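Local coordinates for protein papillomavirus transcription factor E2 (Human papillomavirus type 18, PDB 1QQH) that probably regulates viral transcription, with the N-terminal activation domain of the viral factor being the part present here, at residues K23-T28 against S71-T76; E35-N38 against C44-K47. The protein carries 1 engineered substitution. All coordinates share one frame; numbering follows the deposited sequence.

Contact 1: K23-T28 against S71-T76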
loop_
_atom_site.group_PDB
_atom_site.type_symbol
_atom_site.label_atom_id
_atom_site.label_comp_id
_atom_site.label_asym_id
_atom_site.label_seq_id
_atom_site.Cartn_x
_atom_site.Cartn_y
_atom_site.Cartn_z
ATOM N N LYS A 23 6.650 -8.723 -2.293
ATOM C CA LYS A 23 6.845 -7.311 -1.951
ATOM C C LYS A 23 7.393 -6.463 -3.112
ATOM O O LYS A 23 7.210 -5.250 -3.144
ATOM C CB LYS A 23 7.772 -7.185 -0.736
ATOM C CG LYS A 23 9.166 -7.776 -0.924
ATOM C CD LYS A 23 9.971 -7.707 0.377
ATOM C CE LYS A 23 11.337 -8.374 0.244
ATOM N NZ LYS A 23 11.243 -9.839 -0.033
ATOM N N THR A 24 8.054 -7.101 -4.070
ATOM C CA THR A 24 8.611 -6.385 -5.215
ATOM C C THR A 24 7.572 -6.084 -6.295
ATOM O O THR A 24 7.796 -5.232 -7.156
ATOM C CB THR A 24 9.757 -7.195 -5.874
ATOM O OG1 THR A 24 10.842 -7.323 -4.950
ATOM C CG2 THR A 24 10.259 -6.499 -7.140
ATOM N N GLU A 25 6.444 -6.788 -6.270
ATOM C CA GLU A 25 5.419 -6.558 -7.282
ATOM C C GLU A 25 4.778 -5.198 -7.077
ATOM O O GLU A 25 4.956 -4.566 -6.032
ATOM C CB GLU A 25 4.324 -7.623 -7.217
ATOM C CG GLU A 25 4.795 -9.049 -7.425
ATOM C CD GLU A 25 3.640 -10.040 -7.397
ATOM O OE1 GLU A 25 2.690 -9.814 -6.616
ATOM O OE2 GLU A 25 3.691 -11.041 -8.141
ATOM N N ASP A 26 4.044 -4.746 -8.085
ATOM C CA ASP A 26 3.360 -3.482 -7.966
ATOM C C ASP A 26 2.138 -3.696 -7.082
ATOM O O ASP A 26 1.387 -4.647 -7.268
ATOM C CB ASP A 26 2.918 -2.960 -9.331
ATOM C CG ASP A 26 4.082 -2.514 -10.188
ATOM O OD1 ASP A 26 5.043 -1.926 -9.638
ATOM O OD2 ASP A 26 4.034 -2.737 -11.421
ATOM N N TRP A 27 1.972 -2.823 -6.100
ATOM C CA TRP A 27 0.835 -2.882 -5.208
ATOM C C TRP A 27 0.273 -1.476 -5.127
ATOM O O TRP A 27 0.945 -0.555 -4.655
ATOM C CB TRP A 27 1.246 -3.346 -3.815
ATOM C CG TRP A 27 1.715 -4.749 -3.785
ATOM C CD1 TRP A 27 3.001 -5.188 -3.913
ATOM C CD2 TRP A 27 0.898 -5.923 -3.674
ATOM N NE1 TRP A 27 3.037 -6.562 -3.889
ATOM C CE2 TRP A 27 1.762 -7.040 -3.744
ATOM C CE3 TRP A 27 -0.477 -6.140 -3.527
ATOM C CZ2 TRP A 27 1.295 -8.353 -3.671
ATOM C CZ3 TRP A 27 -0.943 -7.451 -3.456
ATOM C CH2 TRP A 27 -0.053 -8.541 -3.529
ATOM N N THR A 28 -0.953 -1.308 -5.605
ATOM C CA THR A 28 -1.599 -0.003 -5.572
ATOM C C THR A 28 -2.252 0.179 -4.211
ATOM O O THR A 28 -2.348 -0.770 -3.430
ATOM C CB THR A 28 -2.683 0.102 -6.648
ATOM O OG1 THR A 28 -3.682 -0.895 -6.406
ATOM C CG2 THR A 28 -2.080 -0.103 -8.023
ATOM N N SER A 71 -4.801 -13.147 -9.786
ATOM C CA SER A 71 -3.867 -13.597 -8.773
ATOM C C SER A 71 -4.446 -13.492 -7.381
ATOM O O SER A 71 -4.904 -12.436 -6.976
ATOM C CB SER A 71 -2.581 -12.774 -8.850
ATOM O OG SER A 71 -2.006 -12.866 -10.143
ATOM N N VAL A 72 -4.417 -14.600 -6.652
ATOM C CA VAL A 72 -4.919 -14.636 -5.290
ATOM C C VAL A 72 -3.753 -14.915 -4.358
ATOM O O VAL A 72 -2.988 -15.865 -4.571
ATOM C CB VAL A 72 -5.975 -15.739 -5.115
ATOM C CG1 VAL A 72 -6.364 -15.857 -3.641
ATOM C CG2 VAL A 72 -7.195 -15.425 -5.972
ATOM N N TYR A 73 -3.612 -14.078 -3.336
ATOM C CA TYR A 73 -2.538 -14.221 -2.363
ATOM C C TYR A 73 -3.114 -14.646 -1.027
ATOM O O TYR A 73 -3.821 -13.884 -0.365
ATOM C CB TYR A 73 -1.772 -12.901 -2.198
ATOM C CG TYR A 73 -1.175 -12.367 -3.481
ATOM C CD1 TYR A 73 -1.989 -11.966 -4.533
ATOM C CD2 TYR A 73 0.207 -12.289 -3.655
ATOM C CE1 TYR A 73 -1.448 -11.498 -5.733
ATOM C CE2 TYR A 73 0.760 -11.829 -4.847
ATOM C CZ TYR A 73 -0.071 -11.435 -5.883
ATOM O OH TYR A 73 0.456 -10.990 -7.071
ATOM N N TYR A 74 -2.815 -15.879 -0.636
ATOM C CA TYR A 74 -3.296 -16.403 0.627
ATOM C C TYR A 74 -2.095 -16.734 1.490
ATOM O O TYR A 74 -0.974 -16.853 0.992
ATOM C CB TYR A 74 -4.144 -17.654 0.388
ATOM C CG TYR A 74 -3.387 -18.819 -0.205
ATOM C CD1 TYR A 74 -2.811 -19.786 0.619
ATOM C CD2 TYR A 74 -3.267 -18.972 -1.591
ATOM C CE1 TYR A 74 -2.139 -20.882 0.085
ATOM C CE2 TYR A 74 -2.592 -20.070 -2.141
ATOM C CZ TYR A 74 -2.034 -21.025 -1.295
ATOM O OH TYR A 74 -1.393 -22.131 -1.812
ATOM N N MET A 75 -2.326 -16.871 2.787
ATOM C CA MET A 75 -1.251 -17.192 3.708
ATOM C C MET A 75 -1.415 -18.620 4.240
ATOM O O MET A 75 -2.495 -19.008 4.685
ATOM C CB MET A 75 -1.246 -16.185 4.860
ATOM C CG MET A 75 -0.102 -16.370 5.845
ATOM S SD MET A 75 -0.182 -15.200 7.234
ATOM C CE MET A 75 1.198 -14.098 6.840
ATOM N N THR A 76 -0.343 -19.405 4.170
ATOM C CA THR A 76 -0.385 -20.778 4.659
ATOM C C THR A 76 -0.484 -20.763 6.180
ATOM O O THR A 76 -0.330 -19.717 6.816
ATOM C CB THR A 76 0.885 -21.565 4.264
ATOM O OG1 THR A 76 2.013 -21.057 4.986
ATOM C CG2 THR A 76 1.149 -21.434 2.776
#

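Contact 2: E35-N38 against C44-K47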
loop_
_atom_site.group_PDB
_atom_site.type_symbol
_atom_site.label_atom_id
_atom_site.label_comp_id
_atom_site.label_asym_id
_atom_site.label_seq_id
_atom_site.Cartn_x
_atom_site.Cartn_y
_atom_site.Cartn_z
ATOM N N GLU A 35 -11.613 -2.121 2.053
ATOM C CA GLU A 35 -12.776 -2.544 1.278
ATOM C C GLU A 35 -12.514 -3.836 0.516
ATOM O O GLU A 35 -13.312 -4.772 0.569
ATOM C CB GLU A 35 -13.197 -1.454 0.290
ATOM C CG GLU A 35 -13.997 -0.314 0.892
ATOM C CD GLU A 35 -15.283 -0.781 1.561
ATOM O OE1 GLU A 35 -15.915 -1.754 1.074
ATOM O OE2 GLU A 35 -15.670 -0.158 2.573
ATOM N N LEU A 36 -11.392 -3.877 -0.192
ATOM C CA LEU A 36 -11.020 -5.054 -0.968
ATOM C C LEU A 36 -10.627 -6.209 -0.055
ATOM O O LEU A 36 -10.947 -7.362 -0.324
ATOM C CB LEU A 36 -9.862 -4.712 -1.908
ATOM C CG LEU A 36 -9.420 -5.845 -2.834
ATOM C CD1 LEU A 36 -10.607 -6.301 -3.672
ATOM C CD2 LEU A 36 -8.283 -5.364 -3.730
ATOM N N TRP A 37 -9.933 -5.884 1.029
ATOM C CA TRP A 37 -9.497 -6.870 2.001
ATOM C C TRP A 37 -10.700 -7.656 2.505
ATOM O O TRP A 37 -10.631 -8.871 2.667
ATOM C CB TRP A 37 -8.793 -6.164 3.160
ATOM C CG TRP A 37 -8.425 -7.053 4.316
ATOM C CD1 TRP A 37 -8.965 -7.030 5.576
ATOM C CD2 TRP A 37 -7.452 -8.103 4.319
ATOM N NE1 TRP A 37 -8.387 -7.999 6.360
ATOM C CE2 TRP A 37 -7.456 -8.674 5.614
ATOM C CE3 TRP A 37 -6.578 -8.620 3.354
ATOM C CZ2 TRP A 37 -6.617 -9.737 5.967
ATOM C CZ3 TRP A 37 -5.746 -9.678 3.703
ATOM C CH2 TRP A 37 -5.773 -10.225 5.003
ATOM N N ASN A 38 -11.810 -6.963 2.734
ATOM C CA ASN A 38 -13.014 -7.622 3.220
ATOM C C ASN A 38 -13.884 -8.217 2.122
ATOM O O ASN A 38 -14.992 -8.680 2.383
ATOM C CB ASN A 38 -13.845 -6.652 4.062
ATOM C CG ASN A 38 -13.166 -6.303 5.367
ATOM O OD1 ASN A 38 -12.822 -7.191 6.149
ATOM N ND2 ASN A 38 -12.962 -5.007 5.610
ATOM N N CYS A 44 -7.361 -12.531 2.063
ATOM C CA CYS A 44 -6.438 -12.704 0.946
ATOM C C CYS A 44 -6.235 -11.379 0.229
ATOM O O CYS A 44 -7.016 -10.449 0.392
ATOM C CB CYS A 44 -7.001 -13.678 -0.085
ATOM S SG CYS A 44 -7.210 -15.373 0.426
ATOM N N PHE A 45 -5.172 -11.293 -0.556
ATOM C CA PHE A 45 -4.952 -10.108 -1.364
ATOM C C PHE A 45 -5.220 -10.633 -2.767
ATOM O O PHE A 45 -5.064 -11.823 -3.034
ATOM C CB PHE A 45 -3.514 -9.571 -1.228
ATOM C CG PHE A 45 -3.246 -8.901 0.098
ATOM C CD1 PHE A 45 -2.467 -9.524 1.075
ATOM C CD2 PHE A 45 -3.831 -7.679 0.398
ATOM C CE1 PHE A 45 -2.287 -8.935 2.332
ATOM C CE2 PHE A 45 -3.655 -7.088 1.645
ATOM C CZ PHE A 45 -2.884 -7.719 2.613
ATOM N N LYS A 46 -5.670 -9.771 -3.656
ATOM C CA LYS A 46 -5.944 -10.214 -5.006
ATOM C C LYS A 46 -5.788 -9.076 -5.997
ATOM O O LYS A 46 -6.046 -7.919 -5.680
ATOM C CB LYS A 46 -7.353 -10.818 -5.094
ATOM C CG LYS A 46 -8.461 -10.019 -4.412
ATOM C CD LYS A 46 -8.610 -10.401 -2.955
ATOM C CE LYS A 46 -9.853 -9.779 -2.351
ATOM N NZ LYS A 46 -9.961 -10.078 -0.893
ATOM N N LYS A 47 -5.349 -9.420 -7.194
ATOM C CA LYS A 47 -5.134 -8.446 -8.235
ATOM C C LYS A 47 -5.555 -9.048 -9.556
ATOM O O LYS A 47 -5.640 -10.268 -9.693
ATOM C CB LYS A 47 -3.652 -8.056 -8.298
ATOM C CG LYS A 47 -3.137 -7.420 -7.022
ATOM C CD LYS A 47 -1.713 -6.897 -7.183
ATOM C CE LYS A 47 -0.695 -8.020 -7.240
ATOM N NZ LYS A 47 0.690 -7.472 -7.225
#

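Contact 1: K23-T28 against S71-T76
E25 and W27 meet Y73 across well-separated backbones: even the closest pair of CA atoms, E25 CA to S71 CA, is 11.7 Å apart, so long side chains bridge the space between the loop following helix 3-19 and strand 63-75. The loop residues and the tyrosine reach toward one another from opposite directions. Y73 OH donates to E25 OE1 over 2.6 Å, a short bond made on the syn side of the carboxylate and 18° out of its plane. E25 can reach this far because its chain runs straight beyond CG (chi2 -178°). Its carboxylate stands steeply against the phenol, near the ring edge at Y73 CE2 and CZ.

W27 comes over a face of the same ring. Its CH2 corner sits 3.5 Å above the middle of the Y73 ring, with Y73 CE2 the nearest atom at 3.6 Å from W27 CH2. The six-membered ring of the indole is T-shaped to the phenol, edge to face, with centroids 4.9 Å apart and planes at 68°. The other end of the indole is held by NE1 bonding to the O of Y22, while L29 of the second subunit packs on W27.

The phenol is thus held at its hydroxyl and over a face, joining the loop to the antiparallel sheet of the activation domain. The buried carboxylate also pairs with K47 and K83 and accepts from the N of S144; this surrounding positive charge probably favours its ionised form, offsetting the cost of burial.

Contact 2: E35-N38 against C44-K47
K46 NZ is gripped by four carbonyl oxygens, those of L36 and C44 and, from the intervening loop, T39 and P41. This is a helix-loop-strand junction: the loop after the short helix 34-37 brings the chain back, so that the helix packs against the start of strand 45-56 in the antiparallel sheet. The bond from K46 NZ to L36 O is 2.9 Å long, with a C=O...N angle of 145°. A longer one, 3.2 Å, runs from K46 NZ to C44 O and arrives above the carbonyl plane. A bend in the lysine chain (chi2 -88°) swings the ammonium group back toward the helix end, where the surrounding carbonyl oxygens, and to a lesser extent the end of the short helix, probably stabilise its positive charge. The L36 side chain runs antiparallel alongside the aliphatic part of K46, bringing L36 CD1 to 3.8 Å from K46 CE; W69 of strand 63-75 packs on both.

Apolar packing lies beside the ammonium group. W37, its CG anti to the backbone N, projects its six-membered ring to F45, and L10 and A13 of helix 3-19 touch the indole. The two rings are inclined by 39°, in an oblique pairing. W37 CZ3 lies 3.6 Å above the F45 ring, displaced toward its rim, while W37 CE3 comes within 3.5 Å of C44 O.

How the contacts relate
Both contacts are buried, but the centre of contact 2 lies about 9 Å from the centre of the chain, that of contact 1 about 13 Å. In sequence, contact 2 falls within the 42 residues that separate the two segments of contact 1, and their centres are about 10 Å apart. Contact 1 ties a distant loop to strand 63-75 through a carboxylate and a T-shaped ring pair; contact 2 folds a helix onto strand 45-56 with a lysine held by backbone carbonyls. The two strands are antiparallel neighbours, with Y73 N 2.7 Å from F45 O. K47 crosses between the sites, its NZ 2.9 Å from D26 O, and F45 touches both W27 and W37.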